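Local atomic coordinates of HTH-type dhaKLM operon transcriptional activator DhaS (Lactococcus lactis, PDB entry 2IU5), a protein that activates transcription of the dhaKLM operon in complex with DhaQ once dihydroxyacetone is present, binding an inverted repeat that partly overlaps the -35 promoter sequence. Residues Ala21-Met26 against Glu66-Glu71; Ile116-Leu121 against Ala151-Ile156; Asp128-Ser133 against Leu140-Ile145. The protein carries 1 engineered substitution. All blocks are in the same frame, centred on the assembly; numbering follows the deposited sequence.

Contact 1. Residues Ala21-Met26 against Glu66-Glu71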
# COMPACT_ATOMS: atom_id res chain seq x y z
N ALA A 21 -25.61 4.52 16.85
CA ALA A 21 -26.26 5.79 16.55
C ALA A 21 -25.37 6.72 15.72
O ALA A 21 -25.82 7.28 14.71
CB ALA A 21 -26.69 6.46 17.84
N PHE A 22 -24.12 6.87 16.15
CA PHE A 22 -23.18 7.71 15.41
C PHE A 22 -22.97 7.19 13.99
O PHE A 22 -23.00 7.96 13.02
CB PHE A 22 -21.87 7.75 16.15
CG PHE A 22 -20.87 8.67 15.54
CD1 PHE A 22 -21.15 10.01 15.36
CD2 PHE A 22 -19.63 8.19 15.14
CE1 PHE A 22 -20.22 10.89 14.80
CE2 PHE A 22 -18.68 9.05 14.57
CZ PHE A 22 -18.98 10.40 14.40
N LYS A 23 -22.76 5.88 13.87
CA LYS A 23 -22.50 5.29 12.53
C LYS A 23 -23.72 5.53 11.63
O LYS A 23 -23.58 5.83 10.44
CB LYS A 23 -22.13 3.81 12.64
CG LYS A 23 -20.71 3.66 13.15
CD LYS A 23 -20.20 2.21 13.08
CE LYS A 23 -20.67 1.43 14.28
NZ LYS A 23 -20.26 -0.02 14.16
N ASP A 24 -24.92 5.39 12.18
CA ASP A 24 -26.15 5.70 11.46
C ASP A 24 -26.21 7.16 10.98
O ASP A 24 -26.53 7.42 9.81
CB ASP A 24 -27.38 5.34 12.30
CG ASP A 24 -27.58 3.83 12.45
OD1 ASP A 24 -26.87 3.04 11.79
OD2 ASP A 24 -28.47 3.43 13.25
N LEU A 25 -25.90 8.11 11.86
CA LEU A 25 -25.91 9.52 11.45
C LEU A 25 -24.84 9.82 10.40
O LEU A 25 -25.05 10.66 9.52
CB LEU A 25 -25.74 10.39 12.69
CG LEU A 25 -26.95 10.34 13.62
CD1 LEU A 25 -26.57 10.73 15.04
CD2 LEU A 25 -28.10 11.22 13.14
N MET A 26 -23.69 9.14 10.48
CA MET A 26 -22.60 9.36 9.50
C MET A 26 -22.95 8.87 8.10
O MET A 26 -22.30 9.21 7.12
CB MET A 26 -21.30 8.67 9.97
CG MET A 26 -20.63 9.34 11.14
SD MET A 26 -19.69 10.77 10.58
CE MET A 26 -18.14 10.03 10.02
N GLU A 66 -11.21 1.10 17.12
CA GLU A 66 -10.53 0.04 17.87
C GLU A 66 -11.46 -1.15 18.06
O GLU A 66 -11.05 -2.31 17.89
CB GLU A 66 -10.13 0.56 19.24
CG GLU A 66 -9.00 1.55 19.22
CD GLU A 66 -8.74 2.11 20.60
OE1 GLU A 66 -9.64 2.08 21.48
OE2 GLU A 66 -7.61 2.57 20.80
N ASN A 67 -12.70 -0.88 18.40
CA ASN A 67 -13.63 -1.95 18.73
C ASN A 67 -14.05 -2.72 17.49
O ASN A 67 -14.09 -3.95 17.49
CB ASN A 67 -14.90 -1.35 19.32
CG ASN A 67 -15.98 -2.39 19.54
OD1 ASN A 67 -15.98 -3.07 20.56
ND2 ASN A 67 -16.90 -2.52 18.57
N ASP A 68 -14.37 -2.01 16.41
CA ASP A 68 -15.04 -2.67 15.29
C ASP A 68 -14.04 -3.59 14.58
O ASP A 68 -14.37 -4.73 14.24
CB ASP A 68 -15.60 -1.65 14.30
CG ASP A 68 -16.91 -1.03 14.78
OD1 ASP A 68 -17.32 -1.28 15.94
OD2 ASP A 68 -17.52 -0.30 13.98
N PHE A 69 -12.82 -3.11 14.36
CA PHE A 69 -11.82 -3.94 13.70
C PHE A 69 -11.39 -5.14 14.53
O PHE A 69 -11.21 -6.22 13.98
CB PHE A 69 -10.63 -3.12 13.20
CG PHE A 69 -10.97 -2.27 12.01
CD1 PHE A 69 -10.85 -2.78 10.72
CD2 PHE A 69 -11.43 -0.96 12.17
CE1 PHE A 69 -11.18 -1.98 9.61
CE2 PHE A 69 -11.75 -0.15 11.07
CZ PHE A 69 -11.63 -0.66 9.79
N ALA A 70 -11.23 -4.96 15.83
CA ALA A 70 -10.92 -6.10 16.71
C ALA A 70 -12.05 -7.13 16.73
O ALA A 70 -11.81 -8.34 16.73
CB ALA A 70 -10.64 -5.61 18.12
N GLU A 71 -13.29 -6.64 16.75
CA GLU A 71 -14.42 -7.53 16.84
C GLU A 71 -14.46 -8.40 15.59
O GLU A 71 -14.74 -9.60 15.68
CB GLU A 71 -15.71 -6.75 17.03
CG GLU A 71 -15.82 -6.24 18.45
CD GLU A 71 -17.24 -5.90 18.86
OE1 GLU A 71 -18.07 -5.67 17.95
OE2 GLU A 71 -17.49 -5.88 20.09
O HOH W 1 -19.42 -0.02 17.00
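Within the TetR-type DNA-binding domain, K23 of the first helix (13-28) and D68 of the long helix 57-73 form a salt bridge that ties these two helices together; the helix-turn-helix predicted for residues 35-54 lies between them in sequence. The two helices are well apart here: the nearest CA atoms, those of K23 and D68, are 11.3 Å from each other, so the link is made by the side chains alone. They reach out from opposite directions. K23 NZ gives a hydrogen bond of 2.8 Å to D68 OD2, arriving on the syn side of the carboxylate but 23° out of its plane. The lysine chain is extended except for a bend at its third torsion (chi3 -83°), which sets the course of CE and brings that carbon to 3.6 Å from D68 OD2. One water adds a second path, accepting from K23 NZ at 3.0 Å and donating to D68 OD1 at 2.7 Å, so that both carboxylate oxygens are linked to the ammonium group, one directly and one through water. Behind the acid, N67 ND2 donates to D68 OD1 at 2.9 Å, in the plane of its own amide and on the anti lone pair of the oxygen, with an N-H...O angle of 158°. Y92 OH, from helix 82-95, is hydrogen-bonded to D68 OD2, while F99 of helix 97-106 packs on the K23 chain. D68 is buried, and the bonds to K23, N67, Y92 and the water account for both of its oxygens. With that many partners the carboxylate has little freedom to rotate, and the adjacent ammonium group would probably favour its ionised form.

Contact 2. Residues Ile116-Leu121 against Ala151-Ile156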
# COMPACT_ATOMS: atom_id res chain seq x y z
N ILE A 116 -2.48 -0.99 9.66
CA ILE A 116 -2.21 -1.84 10.82
C ILE A 116 -3.33 -2.88 10.99
O ILE A 116 -3.04 -4.03 11.34
CB ILE A 116 -2.04 -0.99 12.07
CG1 ILE A 116 -0.69 -0.27 12.03
CG2 ILE A 116 -2.09 -1.90 13.29
CD1 ILE A 116 -0.49 0.74 13.15
N GLN A 117 -4.58 -2.50 10.74
CA GLN A 117 -5.69 -3.46 10.79
C GLN A 117 -5.51 -4.63 9.82
O GLN A 117 -5.74 -5.80 10.17
CB GLN A 117 -7.02 -2.77 10.57
CG GLN A 117 -7.22 -1.59 11.53
CD GLN A 117 -6.76 -1.95 12.92
OE1 GLN A 117 -7.27 -2.88 13.56
NE2 GLN A 117 -5.77 -1.20 13.41
N TRP A 118 -5.08 -4.29 8.62
CA TRP A 118 -4.81 -5.33 7.61
C TRP A 118 -3.63 -6.18 8.02
O TRP A 118 -3.63 -7.40 7.77
CB TRP A 118 -4.64 -4.72 6.21
CG TRP A 118 -5.94 -4.19 5.71
CD1 TRP A 118 -6.26 -2.89 5.50
CD2 TRP A 118 -7.12 -4.96 5.35
NE1 TRP A 118 -7.55 -2.78 5.04
CE2 TRP A 118 -8.10 -4.03 4.94
CE3 TRP A 118 -7.43 -6.32 5.35
CZ2 TRP A 118 -9.37 -4.43 4.53
CZ3 TRP A 118 -8.70 -6.71 4.93
CH2 TRP A 118 -9.65 -5.77 4.53
N GLU A 119 -2.63 -5.56 8.63
CA GLU A 119 -1.53 -6.35 9.17
C GLU A 119 -2.01 -7.31 10.25
O GLU A 119 -1.51 -8.44 10.33
CB GLU A 119 -0.39 -5.45 9.64
CG GLU A 119 0.28 -4.75 8.45
CD GLU A 119 1.41 -3.83 8.84
OE1 GLU A 119 1.54 -3.48 10.04
OE2 GLU A 119 2.18 -3.48 7.91
N ASN A 120 -2.98 -6.87 11.05
CA ASN A 120 -3.47 -7.72 12.13
C ASN A 120 -4.21 -8.89 11.47
O ASN A 120 -4.08 -10.03 11.92
CB ASN A 120 -4.40 -6.91 13.04
CG ASN A 120 -3.63 -5.98 13.98
OD1 ASN A 120 -2.41 -6.04 14.08
ND2 ASN A 120 -4.36 -5.10 14.65
N LEU A 121 -4.96 -8.60 10.41
CA LEU A 121 -5.66 -9.68 9.69
C LEU A 121 -4.63 -10.68 9.14
O LEU A 121 -4.79 -11.89 9.32
CB LEU A 121 -6.54 -9.11 8.57
CG LEU A 121 -7.23 -10.22 7.77
CD1 LEU A 121 -8.08 -11.18 8.60
CD2 LEU A 121 -7.97 -9.71 6.57
N ALA A 151 -0.33 -4.60 2.66
CA ALA A 151 -0.17 -3.36 1.89
C ALA A 151 -1.07 -3.39 0.66
O ALA A 151 -1.70 -2.38 0.32
CB ALA A 151 1.29 -3.14 1.48
N ALA A 152 -1.11 -4.54 -0.00
CA ALA A 152 -1.96 -4.70 -1.19
C ALA A 152 -3.42 -4.53 -0.82
O ALA A 152 -4.13 -3.75 -1.45
CB ALA A 152 -1.75 -6.06 -1.82
N ILE A 153 -3.89 -5.25 0.19
CA ILE A 153 -5.29 -5.16 0.53
C ILE A 153 -5.64 -3.78 1.07
O ILE A 153 -6.72 -3.26 0.79
CB ILE A 153 -5.71 -6.28 1.49
CG1 ILE A 153 -5.38 -7.65 0.88
CG2 ILE A 153 -7.18 -6.11 1.82
CD1 ILE A 153 -5.34 -8.80 1.90
N CYS A 154 -4.74 -3.16 1.83
CA CYS A 154 -5.00 -1.82 2.35
C CYS A 154 -5.23 -0.86 1.19
O CYS A 154 -6.17 -0.06 1.19
CB CYS A 154 -3.80 -1.38 3.20
SG CYS A 154 -3.98 0.27 3.90
N ALA A 155 -4.36 -0.93 0.18
CA ALA A 155 -4.42 0.00 -0.94
C ALA A 155 -5.69 -0.20 -1.77
O ALA A 155 -6.35 0.76 -2.17
CB ALA A 155 -3.20 -0.18 -1.84
N ILE A 156 -6.02 -1.46 -2.02
CA ILE A 156 -7.16 -1.81 -2.85
C ILE A 156 -8.45 -1.40 -2.14
O ILE A 156 -9.35 -0.82 -2.76
CB ILE A 156 -7.19 -3.31 -3.14
CG1 ILE A 156 -6.05 -3.68 -4.10
CG2 ILE A 156 -8.55 -3.71 -3.67
CD1 ILE A 156 -6.24 -3.16 -5.47
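W118 of helix 110-132 meets I153 and C154 of helix 139-163, the CA atoms of W118 and C154 being 6.3 Å apart. From CB, which points at the opposing helix, the tryptophan chain turns so that CG lies anti to its own carbonyl carbon (chi1 -69°), and the indole crosses the I153 side chain at about a right angle. W118 CD1 is the first ring atom to make close contact, 3.6 Å from C154 CA and 3.7 Å from C154 CB. W118 NE1 lies 3.8 Å from C154 CA, and C154 N sits above the same ring face that I153 uses. C154 SG stays oblique to the five-membered ring. Farther out, W118 CE3 and W118 CZ3 each approach I153 CG2 to 3.5 Å; W118 CH2, at the tip, lies 3.7 Å from I153 CG2, which CD2, CE2 and CZ2 also border. This methyl makes a CH-pi contact almost straight above the six-membered ring. A leucine in place of W118 would lose the broad face on which I153 CG2 rests and would probably leave a gap between the helices. L86, L89 and L93 of helix 82-95 also pack on the indole, and F114 meets it edge-to-face, while I153 touches Y148 of the second subunit; the ring thus fills a buried junction of three helices beside the dimer interface.

Contact 3. Residues Asp128-Ser133 against Leu140-Ile145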
# COMPACT_ATOMS: atom_id res chain seq x y z
N ASP A 128 -3.81 -18.88 11.91
CA ASP A 128 -4.80 -19.93 11.63
C ASP A 128 -4.21 -21.01 10.72
O ASP A 128 -4.48 -22.20 10.89
CB ASP A 128 -6.04 -19.36 10.95
CG ASP A 128 -6.95 -18.59 11.89
OD1 ASP A 128 -6.70 -18.57 13.11
OD2 ASP A 128 -7.95 -17.97 11.44
N GLN A 129 -3.41 -20.61 9.74
CA GLN A 129 -2.82 -21.59 8.85
C GLN A 129 -1.90 -22.54 9.60
O GLN A 129 -1.89 -23.73 9.33
CB GLN A 129 -2.09 -20.88 7.71
CG GLN A 129 -2.98 -20.25 6.66
CD GLN A 129 -3.96 -21.18 5.96
OE1 GLN A 129 -5.09 -20.77 5.69
NE2 GLN A 129 -3.54 -22.41 5.66
N GLU A 130 -1.13 -22.02 10.54
CA GLU A 130 -0.19 -22.85 11.27
C GLU A 130 -0.90 -23.87 12.15
O GLU A 130 -0.30 -24.87 12.55
CB GLU A 130 0.71 -21.96 12.12
CG GLU A 130 1.69 -21.19 11.23
CD GLU A 130 2.90 -20.69 11.99
OE1 GLU A 130 2.77 -20.37 13.19
OE2 GLU A 130 3.99 -20.62 11.37
N LYS A 131 -2.17 -23.61 12.44
CA LYS A 131 -2.98 -24.60 13.16
C LYS A 131 -3.39 -25.75 12.23
O LYS A 131 -3.53 -26.89 12.66
CB LYS A 131 -4.23 -23.95 13.79
CG LYS A 131 -3.99 -23.04 14.98
CD LYS A 131 -5.09 -21.98 15.16
CE LYS A 131 -5.96 -22.26 16.38
NZ LYS A 131 -6.58 -21.03 16.97
N LYS A 132 -3.59 -25.43 10.96
CA LYS A 132 -4.12 -26.39 9.99
C LYS A 132 -3.03 -27.29 9.38
O LYS A 132 -3.22 -28.49 9.23
CB LYS A 132 -4.87 -25.61 8.92
CG LYS A 132 -5.76 -26.45 8.04
CD LYS A 132 -6.71 -25.59 7.24
CE LYS A 132 -8.09 -25.54 7.87
NZ LYS A 132 -8.41 -26.75 8.68
N SER A 133 -1.89 -26.70 9.04
CA SER A 133 -0.86 -27.37 8.27
C SER A 133 0.53 -26.99 8.80
O SER A 133 0.64 -26.11 9.67
CB SER A 133 -1.00 -27.01 6.80
OG SER A 133 -0.55 -28.08 5.99
N LEU A 140 11.43 -14.25 8.84
CA LEU A 140 11.56 -13.20 7.85
C LEU A 140 10.48 -13.34 6.78
O LEU A 140 9.87 -12.37 6.35
CB LEU A 140 12.94 -13.30 7.19
CG LEU A 140 13.25 -12.21 6.16
CD1 LEU A 140 13.53 -10.90 6.87
CD2 LEU A 140 14.42 -12.63 5.28
N GLU A 141 10.26 -14.58 6.35
CA GLU A 141 9.30 -14.88 5.29
C GLU A 141 7.86 -14.62 5.72
O GLU A 141 7.07 -14.05 4.97
CB GLU A 141 9.49 -16.32 4.82
CG GLU A 141 10.74 -16.47 3.96
CD GLU A 141 11.11 -17.92 3.68
OE1 GLU A 141 10.77 -18.81 4.49
OE2 GLU A 141 11.75 -18.17 2.64
N LYS A 142 7.51 -15.04 6.93
CA LYS A 142 6.19 -14.71 7.48
C LYS A 142 5.95 -13.20 7.59
O LYS A 142 4.87 -12.70 7.24
CB LYS A 142 6.05 -15.30 8.89
CG LYS A 142 5.71 -16.77 8.93
CD LYS A 142 5.47 -17.21 10.37
CE LYS A 142 6.75 -17.71 11.00
NZ LYS A 142 6.55 -18.46 12.29
N SER A 143 6.95 -12.46 8.07
CA SER A 143 6.82 -11.00 8.14
C SER A 143 6.60 -10.47 6.73
O SER A 143 5.75 -9.63 6.52
CB SER A 143 8.05 -10.33 8.74
OG SER A 143 7.92 -8.92 8.58
N PHE A 144 7.37 -10.96 5.78
CA PHE A 144 7.26 -10.41 4.43
C PHE A 144 5.90 -10.69 3.83
O PHE A 144 5.26 -9.78 3.28
CB PHE A 144 8.34 -10.98 3.52
CG PHE A 144 8.38 -10.33 2.17
CD1 PHE A 144 9.10 -9.17 1.97
CD2 PHE A 144 7.70 -10.89 1.11
CE1 PHE A 144 9.15 -8.56 0.72
CE2 PHE A 144 7.74 -10.29 -0.15
CZ PHE A 144 8.47 -9.13 -0.33
N ILE A 145 5.43 -11.93 3.93
CA ILE A 145 4.13 -12.27 3.34
C ILE A 145 3.03 -11.40 3.97
O ILE A 145 2.09 -10.92 3.29
CB ILE A 145 3.81 -13.78 3.48
CG1 ILE A 145 2.46 -14.08 2.82
CG2 ILE A 145 3.71 -14.16 4.92
CD1 ILE A 145 2.36 -15.52 2.36
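E130 and K142 face each other across the surface between helices 110-132 and 139-163, and only these two side chains touch across the segments, the charged ends leading. K142 NZ stands 3.5 Å from E130 OE2, within salt-bridge range but so long that the hydrogen bond it gives is weak. The aliphatic part of the lysine comes almost as near, K142 CD at 3.8 Å and K142 CE at 4.0 Å from E130 OE2. The carboxylate is therefore approached by the flank of the chain as well as by its charge. The two side chains cross at about a right angle. E130 runs extended beyond CG, whereas K142 bends at its third torsion (chi3 -92°), which sets the course of CE and, with it, NZ. Only 61 Å² is buried between the segments, and the nearest CA atoms, of E130 and K142, are 11.0 Å apart, as expected of two long side chains bridging well-separated backbones.

The next shell holds the acid more firmly than the lysine does. W137, in the loop joining the helices, donates from NE1 to E130 OE2, and its side chain also touches K142, so the indole serves both partners of the ion pair. I126, one turn back from E130 on helix 110-132, packs on K142 and on I145. Just before E130, Q129 O accepts from both K132 N, at 2.9 Å, and S133 N, at 3.0 Å, where the helix gives way to the loop at S133. The arrangement is a surface ion pair near the turn of an antiparallel helical hairpin, in the all-helical C-terminal region of a TetR-family regulator, where L140, E141 and F144 also pack on Q173 of the second subunit.

From the N terminus, contact 1 closes first: it joins helix 13-28 to helix 57-73 and completes a loop holding the predicted helix-turn-helix, before either of the others opens. Contact 2 then joins helices 110-132 and 139-163 in the C-terminal region. Contact 3 lies within that span, pairing the same two helices closer to their connecting loop, so the two act at successive levels of one hairpin, with centres about 16 Å apart. Contacts 1 and 2 lie on opposite sides of the chain's centre, yet their segments touch where F69 CB packs 3.4 Å from Q117 OE1, joining the DNA-binding domain to the C-terminal region. Contacts 2 and 3 both reach the second subunit.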